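Local structure of probable glutathione S-transferase 5 (Caenorhabditis elegans, 1ZL9) at residues A[5-10]-A[55-60]; A[47-52]-A[62-67]; A[18-23]-A[193-198]. The protein conjugates reduced glutathione to a wide range of hydrophobic electrophiles and may help detoxify reactive oxygen species produced during bacterial infection. All coordinates share one frame; numbering follows the deposited sequence.

Interaction 1 of 3, residues A[5-10]-A[55-60]; sequences KLTYFN and FLEVDG. With GSH (glutathione), chain C.
Thr7 and Phe55 pair across two antiparallel strands, 5-9 and 55-58, in the middle of the thioredoxin-like sheet that forms the glutathione-binding N-terminal domain. Their side chains run alongside one another, and CB of Thr7 sits over one face of the Phe55 ring, displaced toward its rim, in a CH-pi contact 4.1 Å from the ring centroid. Phe55 reaches this place because its CG stands between the backbone N and the carbonyl carbon (chi1 69°), which swings the ring over the neighbouring strand. Two backbone bonds close this hydrogen-bonded pair, and that from Thr7 N to Phe55 O, 2.9 Å long, is nearly straight.

On the same face, Lys5 and Glu57 also lie side by side and point the same way. The extended lysine lays its methylene CD 3.6 Å from Glu57 OE1, but NZ remains 4.3 Å from that oxygen, beyond a salt bridge, and a water links the two charges. Between these pairs, Leu6 and Leu56 form a non-hydrogen-bonded pair directed to the other face, where Leu56 packs on helix 66-76 and Leu6 on Arg19 of helix 16-25. Farther along, Tyr8, which probably binds glutathione as in related transferases, precedes Phe9, whose CE2 lies 3.7 Å from the glutathione sulfur SG2.

Thr7 OG1 is bonded to Asn32 ND2 of the adjoining strand and also donates to a second water, 2.6 Å away, which in turn donates to Lys5 O and Glu57 OE1.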
loop_
_atom_site.group_PDB
_atom_site.type_symbol
_atom_site.label_atom_id
_atom_site.label_comp_id
_atom_site.label_asym_id
_atom_site.label_seq_id
_atom_site.Cartn_x
_atom_site.Cartn_y
_atom_site.Cartn_z
ATOM N N LYS A 5 18.125 7.007 10.099
ATOM C CA LYS A 5 18.938 5.849 9.692
ATOM C C LYS A 5 18.082 4.895 8.869
ATOM O O LYS A 5 17.048 4.436 9.321
ATOM C CB LYS A 5 19.516 5.119 10.907
ATOM C CG LYS A 5 20.431 3.936 10.527
ATOM C CD LYS A 5 20.974 3.273 11.803
ATOM C CE LYS A 5 21.852 2.099 11.511
ATOM N NZ LYS A 5 22.398 1.436 12.811
ATOM N N LEU A 6 18.490 4.632 7.634
ATOM C CA LEU A 6 17.707 3.795 6.756
ATOM C C LEU A 6 18.441 2.475 6.631
ATOM O O LEU A 6 19.609 2.449 6.291
ATOM C CB LEU A 6 17.571 4.423 5.363
ATOM C CG LEU A 6 16.787 3.596 4.338
ATOM C CD1 LEU A 6 15.248 3.627 4.654
ATOM C CD2 LEU A 6 16.984 4.110 2.916
ATOM N N THR A 7 17.775 1.383 6.907
ATOM C CA THR A 7 18.400 0.067 6.777
ATOM C C THR A 7 17.749 -0.670 5.635
ATOM O O THR A 7 16.530 -0.871 5.616
ATOM C CB THR A 7 18.207 -0.680 8.039
ATOM O OG1 THR A 7 18.899 0.002 9.071
ATOM C CG2 THR A 7 18.792 -2.017 7.932
ATOM N N TYR A 8 18.564 -0.994 4.634
ATOM C CA TYR A 8 18.104 -1.784 3.508
ATOM C C TYR A 8 19.296 -2.571 2.964
ATOM O O TYR A 8 20.368 -2.453 3.496
ATOM C CB TYR A 8 17.462 -0.861 2.443
ATOM C CG TYR A 8 16.755 -1.558 1.309
ATOM C CD1 TYR A 8 15.691 -2.383 1.540
ATOM C CD2 TYR A 8 17.198 -1.435 -0.049
ATOM C CE1 TYR A 8 15.047 -3.028 0.499
ATOM C CE2 TYR A 8 16.571 -2.097 -1.065
ATOM C CZ TYR A 8 15.495 -2.884 -0.809
ATOM O OH TYR A 8 14.847 -3.550 -1.857
ATOM N N PHE A 9 19.065 -3.430 1.984
ATOM C CA PHE A 9 20.133 -4.124 1.255
ATOM C C PHE A 9 20.985 -3.170 0.399
ATOM O O PHE A 9 20.640 -1.979 0.209
ATOM C CB PHE A 9 19.540 -5.249 0.431
ATOM C CG PHE A 9 18.856 -6.261 1.279
ATOM C CD1 PHE A 9 19.603 -7.046 2.150
ATOM C CD2 PHE A 9 17.464 -6.365 1.288
ATOM C CE1 PHE A 9 18.958 -7.977 3.009
ATOM C CE2 PHE A 9 16.834 -7.268 2.129
ATOM C CZ PHE A 9 17.553 -8.073 2.973
ATOM N N ASN A 10 22.147 -3.662 0.000
ATOM C CA ASN A 10 23.017 -2.937 -0.895
ATOM C C ASN A 10 22.483 -2.973 -2.323
ATOM O O ASN A 10 22.977 -3.706 -3.168
ATOM C CB ASN A 10 24.453 -3.474 -0.889
ATOM C CG ASN A 10 25.367 -2.564 -1.664
ATOM O OD1 ASN A 10 25.076 -1.344 -1.845
ATOM N ND2 ASN A 10 26.460 -3.126 -2.177
ATOM N N PHE A 55 13.580 -0.687 6.729
ATOM C CA PHE A 55 12.983 0.023 7.839
ATOM C C PHE A 55 13.813 1.242 8.136
ATOM O O PHE A 55 14.992 1.308 7.787
ATOM C CB PHE A 55 12.726 -0.864 9.080
ATOM C CG PHE A 55 13.967 -1.319 9.785
ATOM C CD1 PHE A 55 14.569 -0.528 10.750
ATOM C CD2 PHE A 55 14.532 -2.524 9.475
ATOM C CE1 PHE A 55 15.740 -0.985 11.423
ATOM C CE2 PHE A 55 15.644 -3.001 10.138
ATOM C CZ PHE A 55 16.251 -2.241 11.128
ATOM N N LEU A 56 13.144 2.252 8.677
ATOM C CA LEU A 56 13.747 3.531 8.957
ATOM C C LEU A 56 13.739 3.696 10.467
ATOM O O LEU A 56 12.760 3.366 11.114
ATOM C CB LEU A 56 12.930 4.652 8.347
ATOM C CG LEU A 56 13.313 6.070 8.701
ATOM C CD1 LEU A 56 14.548 6.430 7.897
ATOM C CD2 LEU A 56 12.199 7.084 8.452
ATOM N N GLU A 57 14.834 4.179 11.001
ATOM C CA GLU A 57 14.868 4.606 12.414
ATOM C C GLU A 57 14.882 6.132 12.548
ATOM O O GLU A 57 15.674 6.818 11.875
ATOM C CB GLU A 57 16.083 4.000 13.073
ATOM C CG GLU A 57 15.928 2.555 13.442
ATOM C CD GLU A 57 17.301 1.929 13.793
ATOM O OE1 GLU A 57 18.092 1.517 12.906
ATOM O OE2 GLU A 57 17.613 1.885 14.976
ATOM N N VAL A 58 14.012 6.667 13.408
ATOM C CA VAL A 58 13.863 8.110 13.577
ATOM C C VAL A 58 14.093 8.294 15.087
ATOM O O VAL A 58 13.302 7.799 15.905
ATOM C CB VAL A 58 12.481 8.588 13.118
ATOM C CG1 VAL A 58 12.311 10.107 13.307
ATOM C CG2 VAL A 58 12.275 8.231 11.609
ATOM N N ASP A 59 15.248 8.873 15.428
ATOM C CA ASP A 59 15.729 8.875 16.803
ATOM C C ASP A 59 15.554 7.519 17.454
ATOM O O ASP A 59 15.012 7.412 18.550
ATOM C CB ASP A 59 14.994 9.940 17.616
ATOM C CG ASP A 59 15.502 11.352 17.280
ATOM O OD1 ASP A 59 16.676 11.489 16.795
ATOM O OD2 ASP A 59 14.787 12.361 17.411
ATOM N N GLY A 60 16.020 6.483 16.783
ATOM C CA GLY A 60 15.925 5.131 17.315
ATOM C C GLY A 60 14.605 4.377 17.176
ATOM O O GLY A 60 14.623 3.151 17.375
HETATM N N1 GSH C . 5.650 -4.693 1.630
HETATM C CA1 GSH C . 7.072 -4.641 1.693
HETATM C C1 GSH C . 7.609 -3.271 1.597
HETATM O O11 GSH C . 8.588 -2.808 2.384
HETATM O O12 GSH C . 7.173 -2.544 0.626
HETATM C CB1 GSH C . 7.949 -5.818 1.403
HETATM C CG1 GSH C . 9.292 -5.869 2.148
HETATM C CD1 GSH C . 10.142 -6.988 1.580
HETATM O OE1 GSH C . 9.526 -7.890 0.772
HETATM N N2 GSH C . 11.430 -7.107 1.909
HETATM C CA2 GSH C . 12.296 -8.054 1.271
HETATM C C2 GSH C . 13.051 -8.755 2.362
HETATM O O2 GSH C . 13.444 -7.960 3.405
HETATM C CB2 GSH C . 13.181 -7.186 0.384
HETATM S SG2 GSH C . 14.399 -8.226 -0.444
HETATM N N3 GSH C . 13.377 -10.024 2.297
HETATM C CA3 GSH C . 14.275 -10.711 3.227
HETATM C C3 GSH C . 13.494 -11.557 4.201
HETATM O O31 GSH C . 12.096 -11.573 4.107
HETATM O O32 GSH C . 14.059 -12.250 5.164
HETATM O O HOH W 1 17.440 1.726 10.377
HETATM O O HOH W 2 20.034 -0.300 13.876
#

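Interaction 2 of 3, residues A[47-52]-A[62-67]; sequences AAPFGQ and KLAQSH. With GSH (glutathione), chain C.
Ala64 CB meets both Pro49 and Phe50, whose side chains lean on this small methyl from the preceding loop. Pro49 CB approaches it to 3.8 Å and Phe50 CD1 to 3.7 Å, the methyl lying at a slant to the ring. Phe50 also meets Gln65, whose CG stands at the ring edge, 4.0 Å from Phe50 CE1; the two side chains cross at about a right angle. At the far end, Pro49 CG rests on Lys62 CB, and the lysine chain bends at its last torsion (chi4 -109°) to bring NZ back over the loop, where it makes a weak hydrogen bond of 3.4 Å to Ala47 O.

A type I turn from Ala48 to Gly51, closed by the bond from Gly51 N to Ala48 O, presents Pro49 and Phe50 together to strand 61-64. The loop and this edge strand belong to the thioredoxin-like domain of the transferase; Gln52 at the end of the loop and Gln65 and Ser66, just after the strand, line its glutathione site. Gln65 occupies the N-cap position of helix 66-76. Just beyond it, Ser66 grips the carboxylate of the glutamyl part of glutathione with two bonds: its N-H gives one to O11 at 2.9 Å (164°), and its OG gives the other to O12 at 2.6 Å. Binding the anion at the first turn of the helix probably also draws on the helix dipole. Gln52 flanks the peptide from the loop side, its CB 3.5 Å from glutathione O2.

Further out, Lys43 NZ bonds to Gly51 O as well as to the ligand. The second subunit completes the surroundings: its Ser92 bonds to Ala64 O, its Gln89 to Lys62 O, and its Phe137 meets the Phe50 ring with the planes at about 55°.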
loop_
_atom_site.group_PDB
_atom_site.type_symbol
_atom_site.label_atom_id
_atom_site.label_comp_id
_atom_site.label_asym_id
_atom_site.label_seq_id
_atom_site.Cartn_x
_atom_site.Cartn_y
_atom_site.Cartn_z
ATOM N N ALA A 47 15.073 -7.172 14.722
ATOM C CA ALA A 47 15.304 -5.747 14.538
ATOM C C ALA A 47 14.080 -5.237 13.745
ATOM O O ALA A 47 13.333 -4.405 14.229
ATOM C CB ALA A 47 16.634 -5.450 13.835
ATOM N N ALA A 48 13.807 -5.819 12.592
ATOM C CA ALA A 48 12.797 -5.257 11.705
ATOM C C ALA A 48 11.380 -5.520 12.235
ATOM O O ALA A 48 11.062 -6.654 12.561
ATOM C CB ALA A 48 12.991 -5.840 10.305
ATOM N N PRO A 49 10.533 -4.502 12.307
ATOM C CA PRO A 49 9.151 -4.675 12.776
ATOM C C PRO A 49 8.395 -5.864 12.190
ATOM O O PRO A 49 7.684 -6.569 12.919
ATOM C CB PRO A 49 8.483 -3.356 12.366
ATOM C CG PRO A 49 9.595 -2.362 12.530
ATOM C CD PRO A 49 10.812 -3.082 11.999
ATOM N N PHE A 50 8.547 -6.085 10.896
ATOM C CA PHE A 50 7.937 -7.227 10.252
ATOM C C PHE A 50 8.924 -8.197 9.677
ATOM O O PHE A 50 8.599 -8.948 8.743
ATOM C CB PHE A 50 6.959 -6.786 9.168
ATOM C CG PHE A 50 5.986 -5.774 9.638
ATOM C CD1 PHE A 50 5.843 -4.566 8.943
ATOM C CD2 PHE A 50 5.230 -5.985 10.786
ATOM C CE1 PHE A 50 4.932 -3.610 9.344
ATOM C CE2 PHE A 50 4.271 -4.996 11.221
ATOM C CZ PHE A 50 4.162 -3.794 10.510
ATOM N N GLY A 51 10.120 -8.201 10.215
ATOM C CA GLY A 51 11.134 -9.168 9.789
ATOM C C GLY A 51 11.730 -8.882 8.418
ATOM O O GLY A 51 12.372 -9.770 7.815
ATOM N N GLN A 52 11.468 -7.706 7.859
ATOM C CA GLN A 52 11.888 -7.441 6.474
ATOM C C GLN A 52 12.469 -6.020 6.346
ATOM O O GLN A 52 12.237 -5.195 7.242
ATOM C CB GLN A 52 10.701 -7.601 5.497
ATOM C CG GLN A 52 10.248 -9.080 5.427
ATOM C CD GLN A 52 9.403 -9.364 4.254
ATOM O OE1 GLN A 52 9.798 -10.146 3.362
ATOM N NE2 GLN A 52 8.231 -8.740 4.212
ATOM N N LYS A 62 11.472 2.651 15.211
ATOM C CA LYS A 62 11.467 1.931 13.940
ATOM C C LYS A 62 10.171 2.159 13.148
ATOM O O LYS A 62 9.063 2.155 13.698
ATOM C CB LYS A 62 11.709 0.424 14.147
ATOM C CG LYS A 62 13.197 0.134 14.504
ATOM C CD LYS A 62 13.390 -1.286 14.932
ATOM C CE LYS A 62 14.577 -1.433 15.932
ATOM N NZ LYS A 62 15.676 -2.113 15.211
ATOM N N LEU A 63 10.326 2.264 11.822
ATOM C CA LEU A 63 9.185 2.336 10.923
ATOM C C LEU A 63 9.495 1.458 9.724
ATOM O O LEU A 63 10.437 1.705 9.009
ATOM C CB LEU A 63 8.963 3.767 10.462
ATOM C CG LEU A 63 7.859 3.955 9.392
ATOM C CD1 LEU A 63 6.518 3.566 9.949
ATOM C CD2 LEU A 63 7.899 5.348 8.875
ATOM N N ALA A 64 8.663 0.452 9.498
ATOM C CA ALA A 64 8.769 -0.459 8.377
ATOM C C ALA A 64 7.828 -0.087 7.253
ATOM O O ALA A 64 6.941 0.771 7.422
ATOM C CB ALA A 64 8.370 -1.803 8.884
ATOM N N GLN A 65 7.973 -0.825 6.155
ATOM C CA GLN A 65 7.152 -0.759 4.928
ATOM C C GLN A 65 7.549 0.394 3.983
ATOM O O GLN A 65 7.392 1.558 4.327
ATOM C CB GLN A 65 5.666 -0.757 5.238
ATOM C CG GLN A 65 5.189 -2.196 5.661
ATOM C CD GLN A 65 4.948 -3.149 4.511
ATOM O OE1 GLN A 65 4.700 -4.366 4.719
ATOM N NE2 GLN A 65 4.981 -2.643 3.324
ATOM N N SER A 66 8.097 0.033 2.828
ATOM C CA SER A 66 8.687 0.977 1.902
ATOM C C SER A 66 7.834 2.191 1.599
ATOM O O SER A 66 8.389 3.295 1.626
ATOM C CB SER A 66 9.105 0.272 0.591
ATOM O OG SER A 66 8.028 -0.247 -0.123
ATOM N N HIS A 67 6.518 1.985 1.349
ATOM C CA HIS A 67 5.602 3.066 1.032
ATOM C C HIS A 67 5.308 3.900 2.291
ATOM O O HIS A 67 5.183 5.115 2.174
ATOM C CB HIS A 67 4.276 2.623 0.396
ATOM C CG HIS A 67 4.370 2.183 -1.038
ATOM N ND1 HIS A 67 4.296 3.036 -2.084
ATOM C CD2 HIS A 67 4.303 0.960 -1.594
ATOM C CE1 HIS A 67 4.419 2.387 -3.224
ATOM N NE2 HIS A 67 4.438 1.117 -2.956
HETATM N N1 GSH C . 5.650 -4.693 1.630
HETATM C CA1 GSH C . 7.072 -4.641 1.693
HETATM C C1 GSH C . 7.609 -3.271 1.597
HETATM O O11 GSH C . 8.588 -2.808 2.384
HETATM O O12 GSH C . 7.173 -2.544 0.626
HETATM C CB1 GSH C . 7.949 -5.818 1.403
HETATM C CG1 GSH C . 9.292 -5.869 2.148
HETATM C CD1 GSH C . 10.142 -6.988 1.580
HETATM O OE1 GSH C . 9.526 -7.890 0.772
HETATM N N2 GSH C . 11.430 -7.107 1.909
HETATM C CA2 GSH C . 12.296 -8.054 1.271
HETATM C C2 GSH C . 13.051 -8.755 2.362
HETATM O O2 GSH C . 13.444 -7.960 3.405
HETATM C CB2 GSH C . 13.181 -7.186 0.384
HETATM S SG2 GSH C . 14.399 -8.226 -0.444
HETATM N N3 GSH C . 13.377 -10.024 2.297
HETATM C CA3 GSH C . 14.275 -10.711 3.227
HETATM C C3 GSH C . 13.494 -11.557 4.201
HETATM O O31 GSH C . 12.096 -11.573 4.107
HETATM O O32 GSH C . 14.059 -12.250 5.164
#

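Interaction 3 of 3, residues A[18-23]-A[193-198]; sequences SRQIFA and PQIKKW
Trp198 lies against Arg19, Gln20 and Ala23 of the helix opposite, and the contacts between them are van der Waals. The six-membered ring meets the arginine obliquely, with CZ2 3.6 Å from Arg19 CD, while CD1 of the pyrrole part is 3.7 Å from Gln20 CG. CG anti to the backbone N (chi1 172°) directs the indole across to the other helix, where the Arg19 and Gln20 side chains meet it from the same side. At the base of the side chain, Trp198 CB packs on Ala23 CB at 4.0 Å. The aliphatic part of Arg19 crosses the tryptophan at a slant, its guanidinium lying past the ring with its plane 26° from it, whereas the Gln20 side chain crosses at about a right angle.

Contacts of side chains with backbone form a second group. Ile195 turns its CD1 toward Gln20 O, 3.7 Å away, and Gln194 CB lies 3.4 Å from Ala23 O. The small Ala23 stands where the helices come together; the two axes approach to 9.3 Å at 126°. This is the domain interface of the glutathione transferase fold: helix 16-25 of the thioredoxin-like domain packs on helix 193-201 of the all-helical C-terminal domain.

No hydrogen bond joins the two segments directly. Glu16, at the start of helix 16-25, links the two helices: its OE2 receives Trp198 NE1 from the other helix and Gln20 NE2 from its own, and its OE1 forms a salt bridge with Arg19 NH1. Arg19 NE pairs with Asp31, which probably helps fix the guanidinium group, and Gln194 NE2 bonds to Tyr24 O.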
loop_
_atom_site.group_PDB
_atom_site.type_symbol
_atom_site.label_atom_id
_atom_site.label_comp_id
_atom_site.label_asym_id
_atom_site.label_seq_id
_atom_site.Cartn_x
_atom_site.Cartn_y
_atom_site.Cartn_z
ATOM N N SER A 18 13.315 6.499 -0.704
ATOM C CA SER A 18 13.603 7.187 0.543
ATOM C C SER A 18 14.948 7.860 0.468
ATOM O O SER A 18 15.112 8.987 0.900
ATOM C CB SER A 18 13.455 6.202 1.712
ATOM O OG SER A 18 12.089 5.881 1.844
ATOM N N ARG A 19 15.944 7.184 -0.099
ATOM C CA ARG A 19 17.250 7.799 -0.253
ATOM C C ARG A 19 17.150 9.056 -1.136
ATOM O O ARG A 19 17.821 10.054 -0.900
ATOM C CB ARG A 19 18.230 6.820 -0.908
ATOM C CG ARG A 19 18.419 5.494 -0.187
ATOM C CD ARG A 19 19.674 4.805 -0.679
ATOM N NE ARG A 19 19.901 3.511 -0.078
ATOM C CZ ARG A 19 19.579 2.358 -0.615
ATOM N NH1 ARG A 19 19.039 2.293 -1.815
ATOM N NH2 ARG A 19 19.859 1.241 0.035
ATOM N N GLN A 20 16.304 8.997 -2.142
ATOM C CA GLN A 20 16.150 10.119 -3.082
ATOM C C GLN A 20 15.372 11.282 -2.467
ATOM O O GLN A 20 15.645 12.431 -2.748
ATOM C CB GLN A 20 15.547 9.662 -4.390
ATOM C CG GLN A 20 16.557 8.777 -5.192
ATOM C CD GLN A 20 16.156 8.502 -6.630
ATOM O OE1 GLN A 20 15.323 9.198 -7.183
ATOM N NE2 GLN A 20 16.827 7.537 -7.259
ATOM N N ILE A 21 14.413 10.964 -1.607
ATOM C CA ILE A 21 13.729 11.994 -0.841
ATOM C C ILE A 21 14.719 12.721 0.035
ATOM O O ILE A 21 14.766 13.957 0.065
ATOM C CB ILE A 21 12.589 11.385 0.014
ATOM C CG1 ILE A 21 11.455 10.923 -0.880
ATOM C CG2 ILE A 21 12.153 12.312 1.117
ATOM C CD1 ILE A 21 10.401 10.011 -0.182
ATOM N N PHE A 22 15.532 11.975 0.752
ATOM C CA PHE A 22 16.576 12.608 1.537
ATOM C C PHE A 22 17.551 13.437 0.691
ATOM O O PHE A 22 17.943 14.557 1.112
ATOM C CB PHE A 22 17.421 11.605 2.303
ATOM C CG PHE A 22 16.750 10.972 3.490
ATOM C CD1 PHE A 22 16.146 11.727 4.502
ATOM C CD2 PHE A 22 16.776 9.597 3.618
ATOM C CE1 PHE A 22 15.573 11.125 5.589
ATOM C CE2 PHE A 22 16.235 8.975 4.747
ATOM C CZ PHE A 22 15.625 9.714 5.725
ATOM N N ALA A 23 17.973 12.914 -0.473
ATOM C CA ALA A 23 18.843 13.640 -1.361
ATOM C C ALA A 23 18.167 14.918 -1.822
ATOM O O ALA A 23 18.803 15.965 -1.817
ATOM C CB ALA A 23 19.290 12.792 -2.580
ATOM N N PRO A 193 18.922 18.613 -10.051
ATOM C CA PRO A 193 20.319 18.553 -9.579
ATOM C C PRO A 193 20.625 17.621 -8.427
ATOM O O PRO A 193 21.600 16.858 -8.537
ATOM C CB PRO A 193 20.619 20.033 -9.288
ATOM C CG PRO A 193 19.745 20.746 -10.302
ATOM C CD PRO A 193 18.447 20.015 -10.147
ATOM N N GLN A 194 19.822 17.632 -7.359
ATOM C CA GLN A 194 20.070 16.778 -6.197
ATOM C C GLN A 194 20.013 15.296 -6.590
ATOM O O GLN A 194 20.783 14.468 -6.102
ATOM C CB GLN A 194 19.004 16.990 -5.080
ATOM C CG GLN A 194 18.923 18.353 -4.567
ATOM C CD GLN A 194 17.855 19.161 -5.229
ATOM O OE1 GLN A 194 17.941 19.436 -6.442
ATOM N NE2 GLN A 194 16.834 19.528 -4.457
ATOM N N ILE A 195 19.082 14.996 -7.478
ATOM C CA ILE A 195 18.864 13.660 -7.965
ATOM C C ILE A 195 19.989 13.208 -8.893
ATOM O O ILE A 195 20.480 12.095 -8.719
ATOM C CB ILE A 195 17.470 13.516 -8.634
ATOM C CG1 ILE A 195 16.325 13.961 -7.677
ATOM C CG2 ILE A 195 17.173 12.121 -9.099
ATOM C CD1 ILE A 195 16.350 13.269 -6.270
ATOM N N LYS A 196 20.414 14.073 -9.802
ATOM C CA LYS A 196 21.482 13.790 -10.726
ATOM C C LYS A 196 22.762 13.540 -9.939
ATOM O O LYS A 196 23.490 12.570 -10.181
ATOM C CB LYS A 196 21.615 14.956 -11.748
ATOM C CG LYS A 196 22.696 14.734 -12.825
ATOM C CD LYS A 196 22.787 15.938 -13.819
ATOM C CE LYS A 196 23.766 15.682 -15.007
ATOM N NZ LYS A 196 25.156 15.510 -14.466
ATOM N N LYS A 197 23.019 14.360 -8.935
ATOM C CA LYS A 197 24.184 14.168 -8.088
ATOM C C LYS A 197 24.176 12.819 -7.340
ATOM O O LYS A 197 25.184 12.109 -7.335
ATOM C CB LYS A 197 24.228 15.325 -7.085
ATOM C CG LYS A 197 25.368 15.296 -6.046
ATOM C CD LYS A 197 26.720 15.642 -6.707
ATOM C CE LYS A 197 27.857 15.662 -5.672
ATOM N NZ LYS A 197 29.166 16.079 -6.327
ATOM N N TRP A 198 23.039 12.464 -6.741
ATOM C CA TRP A 198 22.848 11.197 -6.067
ATOM C C TRP A 198 23.056 10.002 -7.004
ATOM O O TRP A 198 23.805 9.061 -6.664
ATOM C CB TRP A 198 21.456 11.087 -5.414
ATOM C CG TRP A 198 21.208 9.729 -4.909
ATOM C CD1 TRP A 198 20.290 8.891 -5.353
ATOM C CD2 TRP A 198 21.876 9.065 -3.820
ATOM N NE1 TRP A 198 20.340 7.702 -4.655
ATOM C CE2 TRP A 198 21.303 7.786 -3.701
ATOM C CE3 TRP A 198 22.896 9.429 -2.916
ATOM C CZ2 TRP A 198 21.706 6.877 -2.764
ATOM C CZ3 TRP A 198 23.333 8.510 -1.996
ATOM C CH2 TRP A 198 22.749 7.234 -1.932
#

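Overall arrangement
From the N terminus, strand 4-9 is followed directly by helix 16-25, so the first halves of interactions 1 and 3 come in succession. Interaction 1 closes when strand 55-58 pairs with strand 4-9; interaction 2 begins inside that loop and ends beyond it, at 62-67, so the two cross. They join in one sheet through Leu56 and Leu63 of adjacent strands, and both touch glutathione. Interaction 3 closes last, at 193-198, tying the N-terminal domain to the C-terminal one; it crosses interaction 1 and encloses interaction 2. Arg19 and Phe22 of helix 16-25 pack on the strands of interaction 1, whereas interactions 2 and 3, their centres about 22 Å apart, do not touch.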